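Local coordinates for protein IWS1 (Encephalitozoon cuniculi, PDB 2XPP) that probably helps regulate RNA polymerase II transcription and may act in both recruitment and post-recruitment steps involving the TATA-binding protein, at residues D46-K51 with E55-E60. Residues are numbered along the deposited sequence; the frame is centred on the assembly and turned at random.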
ATOM      1  N   ASP A  46       8.195  11.035   3.485  1.00 20.93           N
ATOM      2  CA  ASP A  46       9.606  11.411   3.434  1.00 23.57           C
ATOM      3  C   ASP A  46      10.479  10.400   4.174  1.00 23.31           C
ATOM      4  O   ASP A  46      11.525  10.005   3.661  1.00 25.18           O
ATOM      5  CB  ASP A  46       9.824  12.815   3.985  1.00 24.93           C
ATOM      6  CG  ASP A  46       9.424  13.901   2.985  1.00 30.54           C
ATOM      7  OD1 ASP A  46       8.900  13.574   1.886  1.00 33.78           O
ATOM      8  OD2 ASP A  46       9.623  15.083   3.302  1.00 33.07           O
ATOM      9  N   ILE A  47      10.056   9.967   5.360  1.00 21.16           N
ATOM     10  CA  ILE A  47      10.792   8.936   6.092  1.00 21.23           C
ATOM     11  C   ILE A  47      10.774   7.578   5.377  1.00 19.63           C
ATOM     12  O   ILE A  47      11.804   6.895   5.317  1.00 20.31           O
ATOM     13  CB  ILE A  47      10.277   8.775   7.534  1.00 21.37           C
ATOM     14  CG1 ILE A  47      10.382  10.113   8.267  1.00 23.83           C
ATOM     15  CG2 ILE A  47      10.995   7.626   8.251  1.00 22.96           C
ATOM     16  CD1 ILE A  47       9.593  10.165   9.563  1.00 26.91           C
ATOM     17  N   LEU A  48       9.623   7.196   4.845  1.00 17.95           N
ATOM     18  CA  LEU A  48       9.489   5.934   4.134  1.00 16.58           C
ATOM     19  C   LEU A  48      10.391   5.872   2.919  1.00 16.69           C
ATOM     20  O   LEU A  48      10.669   4.767   2.416  1.00 19.38           O
ATOM     21  CB  LEU A  48       8.049   5.720   3.698  1.00 15.57           C
ATOM     22  CG  LEU A  48       7.025   5.456   4.796  1.00 14.70           C
ATOM     23  CD1 LEU A  48       5.671   5.442   4.121  1.00 13.73           C
ATOM     24  CD2 LEU A  48       7.304   4.105   5.499  1.00 17.09           C
ATOM     25  N   MET A  49      10.836   7.037   2.454  1.00 17.24           N
ATOM     26  CA  MET A  49      11.750   7.107   1.287  1.00 19.49           C
ATOM     27  C   MET A  49      13.238   6.882   1.629  1.00 20.10           C
ATOM     28  O   MET A  49      14.071   6.832   0.725  1.00 21.95           O
ATOM     29  CB  MET A  49      11.647   8.481   0.567  1.00 21.94           C
ATOM     30  CG  MET A  49      10.261   8.864   0.069  1.00 27.16           C
ATOM     31  SD  MET A  49       9.977   8.155  -1.529  1.00 31.41           S
ATOM     32  CE  MET A  49       8.619   9.127  -2.074  1.00 31.43           C
ATOM     33  N   SER A  50      13.580   6.841   2.915  1.00 18.60           N
ATOM     34  CA  SER A  50      14.977   6.742   3.350  1.00 20.33           C
ATOM     35  C   SER A  50      15.581   5.462   2.824  1.00 19.30           C
ATOM     36  O   SER A  50      15.088   4.390   3.093  1.00 18.81           O
ATOM     37  CB  SER A  50      15.064   6.708   4.896  1.00 20.10           C
ATOM     38  OG  SER A  50      16.374   6.334   5.285  1.00 21.93           O
ATOM     39  N   LYS A  51      16.648   5.563   2.052  1.00 20.43           N
ATOM     40  CA  LYS A  51      17.319   4.355   1.565  1.00 21.32           C
ATOM     41  C   LYS A  51      17.970   3.577   2.713  1.00 22.01           C
ATOM     42  O   LYS A  51      18.017   2.345   2.667  1.00 22.39           O
ATOM     43  CB  LYS A  51      18.365   4.698   0.494  1.00 21.88           C
ATOM     44  CG  LYS A  51      17.744   5.288  -0.808  1.00 23.02           C
ATOM     45  CD  LYS A  51      16.668   4.395  -1.415  1.00 24.44           C
ATOM     46  CE  LYS A  51      16.360   4.806  -2.836  1.00 25.63           C
ATOM     47  NZ  LYS A  51      15.076   4.186  -3.240  1.00 23.17           N
ATOM     48  N   GLU A  55      15.371  -1.396   3.981  1.00 19.91           N
ATOM     49  CA  GLU A  55      15.331  -2.830   4.210  1.00 21.30           C
ATOM     50  C   GLU A  55      14.717  -3.184   5.550  1.00 20.73           C
ATOM     51  O   GLU A  55      14.008  -4.167   5.639  1.00 20.66           O
ATOM     52  CB  GLU A  55      16.714  -3.439   4.144  1.00 22.88           C
ATOM     53  CG  GLU A  55      17.191  -3.717   2.722  1.00 27.58           C
ATOM     54  CD  GLU A  55      16.216  -4.609   1.926  1.00 31.02           C
ATOM     55  OE1 GLU A  55      16.056  -5.809   2.239  1.00 34.12           O
ATOM     56  OE2 GLU A  55      15.615  -4.088   0.984  1.00 34.10           O
ATOM     57  N   SER A  56      15.040  -2.408   6.585  1.00 20.13           N
ATOM     58  CA  SER A  56      14.464  -2.630   7.912  1.00 20.86           C
ATOM     59  C   SER A  56      12.966  -2.433   7.875  1.00 18.89           C
ATOM     60  O   SER A  56      12.214  -3.224   8.448  1.00 19.26           O
ATOM     61  CB  SER A  56      15.042  -1.673   8.947  1.00 21.11           C
ATOM     62  OG  SER A  56      16.398  -1.941   9.173  1.00 27.11           O
ATOM     63  N   LEU A  57      12.505  -1.380   7.183  1.00 16.92           N
ATOM     64  CA  LEU A  57      11.082  -1.136   7.044  1.00 16.06           C
ATOM     65  C   LEU A  57      10.378  -2.326   6.350  1.00 15.32           C
ATOM     66  O   LEU A  57       9.318  -2.785   6.811  1.00 15.37           O
ATOM     67  CB  LEU A  57      10.832   0.193   6.307  1.00 14.99           C
ATOM     68  CG  LEU A  57      11.142   1.462   7.086  1.00 15.10           C
ATOM     69  CD1 LEU A  57      11.134   2.618   6.106  1.00 17.63           C
ATOM     70  CD2 LEU A  57      10.124   1.700   8.200  1.00 16.47           C
ATOM     71  N   LEU A  58      10.974  -2.846   5.282  1.00 17.00           N
ATOM     72  CA  LEU A  58      10.350  -3.938   4.533  1.00 16.38           C
ATOM     73  C   LEU A  58      10.340  -5.191   5.415  1.00 17.35           C
ATOM     74  O   LEU A  58       9.324  -5.896   5.482  1.00 17.78           O
ATOM     75  CB  LEU A  58      11.107  -4.204   3.234  1.00 16.49           C
ATOM     76  CG  LEU A  58      10.944  -3.122   2.169  1.00 13.85           C
ATOM     77  CD1 LEU A  58      11.888  -3.379   0.996  1.00 18.09           C
ATOM     78  CD2 LEU A  58       9.426  -3.072   1.699  1.00 15.85           C
ATOM     79  N   ASP A  59      11.460  -5.430   6.113  1.00 19.78           N
ATOM     80  CA  ASP A  59      11.611  -6.585   7.019  1.00 20.73           C
ATOM     81  C   ASP A  59      10.602  -6.539   8.174  1.00 20.75           C
ATOM     82  O   ASP A  59      10.145  -7.599   8.657  1.00 20.85           O
ATOM     83  CB  ASP A  59      13.027  -6.668   7.605  1.00 22.12           C
ATOM     84  CG  ASP A  59      14.052  -7.187   6.620  1.00 26.01           C
ATOM     85  OD1 ASP A  59      13.670  -7.628   5.517  1.00 26.56           O
ATOM     86  OD2 ASP A  59      15.265  -7.188   6.963  1.00 28.26           O
ATOM     87  N   GLU A  60      10.273  -5.330   8.626  1.00 19.60           N
ATOM     88  CA  GLU A  60       9.327  -5.148   9.700  1.00 19.62           C
ATOM     89  C   GLU A  60       7.878  -5.066   9.228  1.00 17.92           C
ATOM     90  O   GLU A  60       6.988  -4.767  10.030  1.00 18.08           O
ATOM     91  CB  GLU A  60       9.686  -3.953  10.589  1.00 19.57           C
ATOM     92  CG  GLU A  60      10.954  -4.197  11.461  1.00 24.95           C
ATOM     93  CD  GLU A  60      10.884  -5.467  12.345  1.00 26.27           C
ATOM     94  OE1 GLU A  60       9.996  -5.558  13.226  1.00 26.89           O
ATOM     95  OE2 GLU A  60      11.721  -6.384  12.168  1.00 28.39           O
TER
HETATM   96  O   HOH W   1      17.988  -0.305   3.476  1.00 22.24           O
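At the junction between two consecutive helices, where a short connection turns the chain from the end of helix 36-48 into helix 54-59, Leu48 and Leu57 meet in a small apolar contact. Their CA atoms stand 7.8 Å apart, and the side chains meet at about a right angle, one methyl branch against another: Leu57 CD1 lies 4.2 Å from Leu48 CD2. Leu57 points toward the other segment, and its extended second torsion (chi2 167°) stretches CD1 out to the backbone there, 4.2 Å from Leu48 CA and 4.4 Å from Ile47 O. That carbonyl already accepts the Ser50 N-H at 3.0 Å, a backbone bond within 46-51. Ile62 touches both leucines and Val90 touches Leu48, so the pair is built into a wider apolar cluster with helices 62-70 and 81-92. Nearer the connection the link is polar: one water donates to Lys51 O at 2.8 Å and accepts from Glu55 N at 2.9 Å, bridging the chain into the first turn of the second helix. Consecutive helices joined through a leucine pair set into the apolar core between helices are characteristic of a compact all-helical bundle, here one of the TFIIS N-terminal sequence family.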